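Local coordinates for intracellular protein transport protein USO1 (Saccharomyces cerevisiae S288c, PDB 6LSU) that is required for protein transport from the endoplasmic reticulum to the Golgi complex, as a membrane tether with a globular head and a coiled-coil tail, at residues T420-V425 and S685-E690; N513-F518 and G695-Y700; Q302-I307 and N349-V354. One frame throughout, in Å; residues are numbered along the deposited sequence.

This chain is the globular head of the protein, which is built from armadillo (ARM) repeats. Contact 3 comes first along the chain. It joins helix 301-317 of ARM 5 to the turn before helix 354-366 in ARM 6. Contacts 1 and 2 follow, and their segments alternate in sequence. Both use the long loop between helices 660-673 and 703-711. Their centres are about 10 Å apart, and Pro-689 packs on Pro-697 between them. The centre of contact 3 is about 17 Å from that of contact 1 and about 25 Å from that of contact 2. Thr-420 touches Lys-352, linking contacts 1 and 3. The loop thus packs on two helices far apart in sequence, 421-435 and 514-528.

Contact 1 of 3, residues T420-V425 and S685-E690; sequences TFDTRV and SILTPE
Asp-422 grips Thr-688 with both carboxylate oxygens. Asp-422, in the first turn of helix 421-435, falls within ARM 7 of the head's armadillo array, and Thr-688 lies in the loop 685-690. The CA atoms of Asp-422 and Leu-687 come within 5.6 Å of each other.

The Asp-422 side chain can be followed outward from CB. With chi1 at -80°, CG swings to the backbone N side and carries the carboxylate out toward the loop. CG then faces the backbone N and hydroxyl of Thr-688. At the tip the two oxygens divide the work. OD1 accepts from Thr-688 N at 2.8 Å, in a fairly straight bond of 164°. OD2 accepts from Thr-688 OG1 at 2.7 Å. Both donors come from the syn side, each tilted 21° out of the carboxylate plane. Two bonds to one residue should limit rotation of the carboxylate. OD1 also lies near the ring carbon CD of Pro-689.

Apolar groups pack next to this pair. Phe-421 reaches the loop with CE2, which lies 3.9 Å from Pro-689 CG. Ile-686 O sits at the ring edge, near its plane. One face of the ring is covered within the helix by Val-425 CG1. Leu-687 also touches Leu-360 of helix 354-366, and Phe-421 meets the ring of Phe-515.

The helix begins at the N-cap Thr-420, whose OG1 accepts a weak bond from Thr-423 N. The other methyl of Val-425, CG2, rests 3.9 Å from Leu-687 CG.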
# COMPACT_ATOMS: atom_id res chain seq x y z
N THR A 420 6.82 -14.58 1.89
CA THR A 420 6.26 -14.30 0.55
C THR A 420 7.22 -13.37 -0.22
O THR A 420 8.09 -12.65 0.33
CB THR A 420 4.86 -13.72 0.62
OG1 THR A 420 5.03 -12.44 1.23
CG2 THR A 420 3.90 -14.60 1.38
N PHE A 421 7.08 -13.38 -1.51
CA PHE A 421 7.88 -12.51 -2.38
C PHE A 421 7.67 -11.07 -1.93
O PHE A 421 8.67 -10.39 -1.81
CB PHE A 421 7.53 -12.75 -3.85
CG PHE A 421 8.33 -11.93 -4.83
CD1 PHE A 421 9.69 -12.15 -4.99
CD2 PHE A 421 7.74 -10.89 -5.52
CE1 PHE A 421 10.44 -11.39 -5.88
CE2 PHE A 421 8.47 -10.12 -6.40
CZ PHE A 421 9.81 -10.40 -6.62
N ASP A 422 6.43 -10.68 -1.66
CA ASP A 422 6.02 -9.32 -1.21
C ASP A 422 6.85 -8.86 -0.00
O ASP A 422 7.40 -7.76 -0.07
CB ASP A 422 4.51 -9.25 -0.99
CG ASP A 422 3.73 -9.08 -2.29
OD1 ASP A 422 4.36 -9.03 -3.40
OD2 ASP A 422 2.50 -8.97 -2.20
N THR A 423 6.99 -9.71 1.04
CA THR A 423 7.85 -9.43 2.21
C THR A 423 9.26 -9.15 1.71
O THR A 423 9.82 -8.09 2.00
CB THR A 423 7.80 -10.56 3.24
OG1 THR A 423 6.56 -10.57 3.94
CG2 THR A 423 8.87 -10.48 4.31
N ARG A 424 9.83 -10.04 0.93
CA ARG A 424 11.20 -9.88 0.35
C ARG A 424 11.31 -8.57 -0.41
O ARG A 424 12.36 -7.91 -0.35
CB ARG A 424 11.53 -11.08 -0.54
CG ARG A 424 11.67 -12.37 0.27
CD ARG A 424 11.93 -13.57 -0.58
NE ARG A 424 13.30 -13.50 -1.02
CZ ARG A 424 13.83 -14.17 -2.05
NH1 ARG A 424 13.09 -14.99 -2.77
NH2 ARG A 424 15.11 -14.04 -2.31
N VAL A 425 10.32 -8.11 -1.14
CA VAL A 425 10.57 -6.83 -1.88
C VAL A 425 10.36 -5.66 -0.92
O VAL A 425 11.15 -4.74 -0.96
CB VAL A 425 9.80 -6.72 -3.20
CG1 VAL A 425 9.01 -7.96 -3.50
CG2 VAL A 425 9.00 -5.47 -3.34
N SER A 685 5.70 -0.85 -8.80
CA SER A 685 4.63 -1.86 -9.03
C SER A 685 5.25 -3.23 -9.33
O SER A 685 4.80 -3.91 -10.29
CB SER A 685 3.67 -1.41 -10.11
OG SER A 685 3.50 -0.00 -10.09
N ILE A 686 6.26 -3.61 -8.54
CA ILE A 686 6.93 -4.95 -8.54
C ILE A 686 6.38 -5.76 -7.34
O ILE A 686 6.70 -6.96 -7.20
CB ILE A 686 8.47 -4.80 -8.55
CG1 ILE A 686 9.19 -6.11 -8.21
CG2 ILE A 686 8.91 -3.65 -7.64
CD1 ILE A 686 10.63 -5.95 -7.79
N LEU A 687 5.56 -5.13 -6.50
CA LEU A 687 4.79 -5.82 -5.44
C LEU A 687 3.62 -6.54 -6.10
O LEU A 687 3.10 -6.00 -7.12
CB LEU A 687 4.27 -4.79 -4.44
CG LEU A 687 5.30 -4.28 -3.44
CD1 LEU A 687 5.07 -2.81 -3.16
CD2 LEU A 687 5.28 -5.11 -2.16
N THR A 688 3.23 -7.70 -5.55
CA THR A 688 2.05 -8.51 -6.00
C THR A 688 2.08 -8.56 -7.53
O THR A 688 1.19 -8.04 -8.20
CB THR A 688 0.75 -7.95 -5.40
OG1 THR A 688 0.99 -7.65 -4.02
CG2 THR A 688 -0.42 -8.90 -5.48
N PRO A 689 3.14 -9.16 -8.10
CA PRO A 689 3.29 -9.30 -9.56
C PRO A 689 2.64 -10.58 -10.10
O PRO A 689 2.31 -11.45 -9.28
CB PRO A 689 4.81 -9.44 -9.66
CG PRO A 689 5.12 -10.34 -8.47
CD PRO A 689 4.25 -9.79 -7.37
N GLU A 690 2.57 -10.74 -11.43
CA GLU A 690 2.02 -11.98 -12.05
C GLU A 690 2.98 -13.16 -11.82
O GLU A 690 4.18 -12.92 -11.60
CB GLU A 690 1.72 -11.78 -13.53
CG GLU A 690 0.57 -12.67 -13.99
CD GLU A 690 0.24 -12.64 -15.48
OE1 GLU A 690 -0.82 -13.20 -15.85
OE2 GLU A 690 1.05 -12.07 -16.25

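Contact 2 of 3, residues N513-F518 and G695-Y700; sequences NPFKLF and GLPKVY
Phe-515 and Phe-518 both extend from the first turns of helix 514-528 toward Val-699. Each side chain crosses that of Val-699 at about a right angle. Phe-515 has CG beside the backbone N (chi1 -85°), while Phe-518 has CG anti to it (chi1 171°).

Val-699 is divided between them. Its CB lies 3.9 Å from Phe-515 CE1, and its O approaches that ring obliquely, 3.4 Å from Phe-515 CZ. Its CG1 nears the Phe-518 ring obliquely, as an off-centre CH-pi contact 4.2 Å from the centroid and 29° off the normal. The rings also meet each other, with Phe-518 CD2 in the plane at the edge of Phe-515.

Pro-697 slants against Phe-515, with its CD 3.6 Å from Phe-515 CE2 and its O in plane at that ring's edge. Nearer the start of both segments, Pro-514 CG meets Leu-696 CD1 at 3.9 Å. No hydrogen bond spans the segments: an aromatic and apolar seam packs a loop on the N-terminal turns of a helix that starts in ARM 8.

Residues 695-700, in the loop before helix 703-711, pack beside helices 514-528, 421-435 and 577-590. Phe-421 touches Pro-697, and Arg-577 touches Phe-515, Leu-696 and Tyr-700.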
# COMPACT_ATOMS: atom_id res chain seq x y z
N ASN A 513 16.40 -20.40 -5.90
CA ASN A 513 16.21 -19.12 -5.20
C ASN A 513 16.71 -18.00 -6.10
O ASN A 513 17.53 -17.19 -5.69
CB ASN A 513 16.92 -19.15 -3.85
CG ASN A 513 16.63 -17.92 -3.02
OD1 ASN A 513 15.85 -17.05 -3.44
ND2 ASN A 513 17.25 -17.84 -1.85
N PRO A 514 16.30 -17.93 -7.37
CA PRO A 514 16.93 -17.01 -8.32
C PRO A 514 16.96 -15.57 -7.75
O PRO A 514 18.00 -14.90 -7.88
CB PRO A 514 16.08 -17.12 -9.60
CG PRO A 514 14.76 -17.75 -9.09
CD PRO A 514 15.18 -18.66 -7.96
N PHE A 515 15.87 -15.16 -7.09
CA PHE A 515 15.61 -13.77 -6.65
C PHE A 515 16.70 -13.31 -5.66
O PHE A 515 17.10 -12.11 -5.68
CB PHE A 515 14.16 -13.67 -6.15
CG PHE A 515 13.24 -13.43 -7.31
CD1 PHE A 515 13.35 -12.26 -8.02
CD2 PHE A 515 12.33 -14.37 -7.72
CE1 PHE A 515 12.56 -12.03 -9.11
CE2 PHE A 515 11.53 -14.13 -8.82
CZ PHE A 515 11.67 -12.97 -9.53
N LYS A 516 17.25 -14.23 -4.88
CA LYS A 516 18.47 -13.92 -4.08
C LYS A 516 19.49 -13.13 -4.92
O LYS A 516 20.10 -12.15 -4.41
CB LYS A 516 19.16 -15.20 -3.67
CG LYS A 516 20.52 -15.00 -3.05
CD LYS A 516 20.94 -16.17 -2.22
CE LYS A 516 21.44 -17.32 -3.07
NZ LYS A 516 21.79 -18.46 -2.18
N LEU A 517 19.73 -13.54 -6.17
CA LEU A 517 20.73 -12.84 -7.00
C LEU A 517 20.12 -11.52 -7.49
O LEU A 517 20.77 -10.51 -7.51
CB LEU A 517 21.12 -13.77 -8.14
CG LEU A 517 22.45 -13.52 -8.83
CD1 LEU A 517 22.23 -13.62 -10.31
CD2 LEU A 517 23.08 -12.20 -8.45
N PHE A 518 18.84 -11.54 -7.82
CA PHE A 518 18.11 -10.38 -8.41
C PHE A 518 18.12 -9.19 -7.43
O PHE A 518 18.49 -8.08 -7.78
CB PHE A 518 16.70 -10.79 -8.79
CG PHE A 518 15.88 -9.58 -9.17
CD1 PHE A 518 16.05 -8.98 -10.40
CD2 PHE A 518 15.08 -8.94 -8.23
CE1 PHE A 518 15.35 -7.80 -10.71
CE2 PHE A 518 14.41 -7.78 -8.53
CZ PHE A 518 14.53 -7.21 -9.77
N GLY A 695 5.62 -20.95 -10.47
CA GLY A 695 5.10 -20.13 -9.35
C GLY A 695 5.99 -18.94 -9.01
O GLY A 695 5.90 -18.44 -7.87
N LEU A 696 6.82 -18.50 -9.96
CA LEU A 696 7.84 -17.42 -9.81
C LEU A 696 7.24 -16.12 -10.34
O LEU A 696 6.58 -16.08 -11.37
CB LEU A 696 9.13 -17.77 -10.56
CG LEU A 696 10.04 -18.81 -9.90
CD1 LEU A 696 11.37 -18.92 -10.64
CD2 LEU A 696 10.29 -18.50 -8.44
N PRO A 697 7.45 -15.00 -9.64
CA PRO A 697 7.04 -13.71 -10.18
C PRO A 697 7.66 -13.46 -11.56
O PRO A 697 8.75 -13.87 -11.77
CB PRO A 697 7.58 -12.73 -9.15
CG PRO A 697 7.61 -13.55 -7.88
CD PRO A 697 8.08 -14.91 -8.32
N LYS A 698 6.94 -12.75 -12.43
CA LYS A 698 7.41 -12.38 -13.79
C LYS A 698 8.19 -11.08 -13.69
O LYS A 698 7.74 -10.02 -14.28
CB LYS A 698 6.24 -12.31 -14.77
CG LYS A 698 5.54 -13.65 -15.01
CD LYS A 698 4.48 -13.57 -16.06
CE LYS A 698 3.72 -14.87 -16.22
NZ LYS A 698 3.08 -14.97 -17.55
N VAL A 699 9.31 -11.16 -12.96
CA VAL A 699 10.20 -10.01 -12.66
C VAL A 699 11.58 -10.45 -13.14
O VAL A 699 12.11 -11.46 -12.58
CB VAL A 699 10.18 -9.64 -11.16
CG1 VAL A 699 11.23 -8.61 -10.79
CG2 VAL A 699 8.80 -9.13 -10.75
N TYR A 700 12.18 -9.66 -14.02
CA TYR A 700 13.49 -10.00 -14.65
C TYR A 700 14.50 -8.86 -14.48
O TYR A 700 15.65 -9.13 -14.16
CB TYR A 700 13.19 -10.35 -16.13
CG TYR A 700 12.17 -11.46 -16.26
CD1 TYR A 700 12.44 -12.73 -15.77
CD2 TYR A 700 10.91 -11.23 -16.77
CE1 TYR A 700 11.51 -13.74 -15.82
CE2 TYR A 700 9.96 -12.25 -16.83
CZ TYR A 700 10.28 -13.51 -16.37
OH TYR A 700 9.37 -14.52 -16.42

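Contact 3 of 3, residues Q302-I307 and N349-V354; sequences QRIVNI and NIPKKV
Ile-304 carries most of this contact, which is apolar. Its longer branch slants across the ring of Pro-351. CD1 lies 3.7 Å from Pro-351 CB, and CG1 lies 3.8 Å from Pro-351 CG. The shorter branch, CG2, stands anti to the backbone N (chi1 -73°, measured to CG1) and meets Val-354 CG2 at 4.0 Å. The same methyl touches the CB of Lys-353. Ile-307, one turn further on, brings its CG2 to Val-354 CG2 at 3.8 Å. Val-354 CG2 is therefore shared by the two isoleucines. An alanine in place of Ile-304 would remove both branches, and is likely to leave the Pro-351 ring without its isoleucine neighbour and Val-354 with only Ile-307 from this helix segment.

The hydrogen bonds lie within each segment. Gln-302 NE2 donates to Asn-306 OD1 at 2.9 Å, from above the carbonyl plane. Val-354 N donates to Pro-351 O at 2.9 Å and closes the turn.

Outside the pair, Asn-349 is held by hydrogen bonds to Phe-297 O and Trp-299 NE1, and Ile-307 packs on Leu-344 of helix 337-346. The arrangement is that of neighbouring repeats in an armadillo solenoid: a helix of ARM 5 packs against the turn between two helices of ARM 6.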
# COMPACT_ATOMS: atom_id res chain seq x y z
N GLN A 302 -10.67 -9.65 9.73
CA GLN A 302 -11.06 -8.35 10.30
C GLN A 302 -9.86 -7.72 11.03
O GLN A 302 -9.59 -6.46 10.85
CB GLN A 302 -12.28 -8.50 11.18
CG GLN A 302 -12.83 -7.18 11.66
CD GLN A 302 -13.13 -6.27 10.49
OE1 GLN A 302 -14.01 -6.55 9.70
NE2 GLN A 302 -12.44 -5.14 10.37
N ARG A 303 -9.15 -8.52 11.85
CA ARG A 303 -8.03 -7.95 12.65
C ARG A 303 -6.87 -7.57 11.73
O ARG A 303 -6.25 -6.53 11.97
CB ARG A 303 -7.60 -8.94 13.71
CG ARG A 303 -8.77 -9.30 14.60
CD ARG A 303 -8.47 -10.47 15.45
NE ARG A 303 -9.57 -10.61 16.35
CZ ARG A 303 -9.52 -11.23 17.49
NH1 ARG A 303 -8.41 -11.83 17.86
NH2 ARG A 303 -10.59 -11.23 18.25
N ILE A 304 -6.68 -8.33 10.65
CA ILE A 304 -5.68 -8.02 9.58
C ILE A 304 -5.97 -6.65 8.98
O ILE A 304 -5.02 -5.82 8.87
CB ILE A 304 -5.64 -9.11 8.49
CG1 ILE A 304 -4.96 -10.37 9.08
CG2 ILE A 304 -4.94 -8.61 7.21
CD1 ILE A 304 -5.07 -11.63 8.20
N VAL A 305 -7.23 -6.44 8.58
CA VAL A 305 -7.69 -5.15 7.98
C VAL A 305 -7.56 -4.04 9.02
O VAL A 305 -7.15 -2.97 8.63
CB VAL A 305 -9.13 -5.25 7.47
CG1 VAL A 305 -9.62 -3.91 6.87
CG2 VAL A 305 -9.30 -6.36 6.45
N ASN A 306 -7.87 -4.28 10.30
CA ASN A 306 -7.82 -3.22 11.33
C ASN A 306 -6.34 -2.80 11.40
O ASN A 306 -6.00 -1.62 11.25
CB ASN A 306 -8.43 -3.63 12.67
CG ASN A 306 -9.95 -3.75 12.66
OD1 ASN A 306 -10.62 -3.36 11.72
ND2 ASN A 306 -10.48 -4.29 13.75
N ILE A 307 -5.45 -3.76 11.57
CA ILE A 307 -4.04 -3.35 11.83
C ILE A 307 -3.54 -2.65 10.57
O ILE A 307 -2.73 -1.69 10.70
CB ILE A 307 -3.13 -4.49 12.29
CG1 ILE A 307 -1.86 -3.93 12.96
CG2 ILE A 307 -2.78 -5.48 11.17
CD1 ILE A 307 -1.13 -4.96 13.86
N ASN A 349 4.28 -14.50 14.89
CA ASN A 349 2.81 -14.70 14.77
C ASN A 349 2.21 -13.44 14.13
O ASN A 349 1.56 -12.69 14.84
CB ASN A 349 2.19 -15.05 16.12
CG ASN A 349 0.69 -15.19 16.07
OD1 ASN A 349 0.18 -15.94 15.24
ND2 ASN A 349 -0.01 -14.48 16.96
N ILE A 350 2.54 -13.21 12.85
CA ILE A 350 2.04 -12.07 12.03
C ILE A 350 1.64 -12.60 10.65
O ILE A 350 2.49 -13.19 9.96
CB ILE A 350 3.09 -10.98 11.88
CG1 ILE A 350 3.42 -10.33 13.21
CG2 ILE A 350 2.64 -9.96 10.83
CD1 ILE A 350 2.29 -9.59 13.84
N PRO A 351 0.39 -12.38 10.20
CA PRO A 351 -0.02 -12.75 8.85
C PRO A 351 0.83 -12.16 7.71
O PRO A 351 1.32 -11.11 7.83
CB PRO A 351 -1.47 -12.21 8.79
CG PRO A 351 -1.94 -12.30 10.25
CD PRO A 351 -0.71 -11.81 10.99
N LYS A 352 0.98 -12.93 6.62
CA LYS A 352 1.72 -12.60 5.38
C LYS A 352 1.22 -11.27 4.82
O LYS A 352 2.00 -10.49 4.33
CB LYS A 352 1.53 -13.73 4.37
CG LYS A 352 2.10 -15.06 4.86
CD LYS A 352 2.02 -16.23 3.88
CE LYS A 352 2.65 -17.48 4.47
NZ LYS A 352 2.48 -18.67 3.60
N LYS A 353 -0.07 -11.02 4.86
CA LYS A 353 -0.63 -9.75 4.35
C LYS A 353 -0.23 -8.57 5.24
O LYS A 353 -0.31 -7.40 4.75
CB LYS A 353 -2.16 -9.76 4.41
CG LYS A 353 -2.85 -10.65 3.41
CD LYS A 353 -4.09 -9.98 2.86
CE LYS A 353 -5.10 -10.96 2.31
NZ LYS A 353 -5.85 -11.60 3.41
N VAL A 354 0.15 -8.82 6.50
CA VAL A 354 0.55 -7.73 7.43
C VAL A 354 2.02 -7.40 7.29
O VAL A 354 2.27 -6.17 7.24
CB VAL A 354 0.15 -8.01 8.88
CG1 VAL A 354 0.66 -6.90 9.78
CG2 VAL A 354 -1.35 -8.18 8.99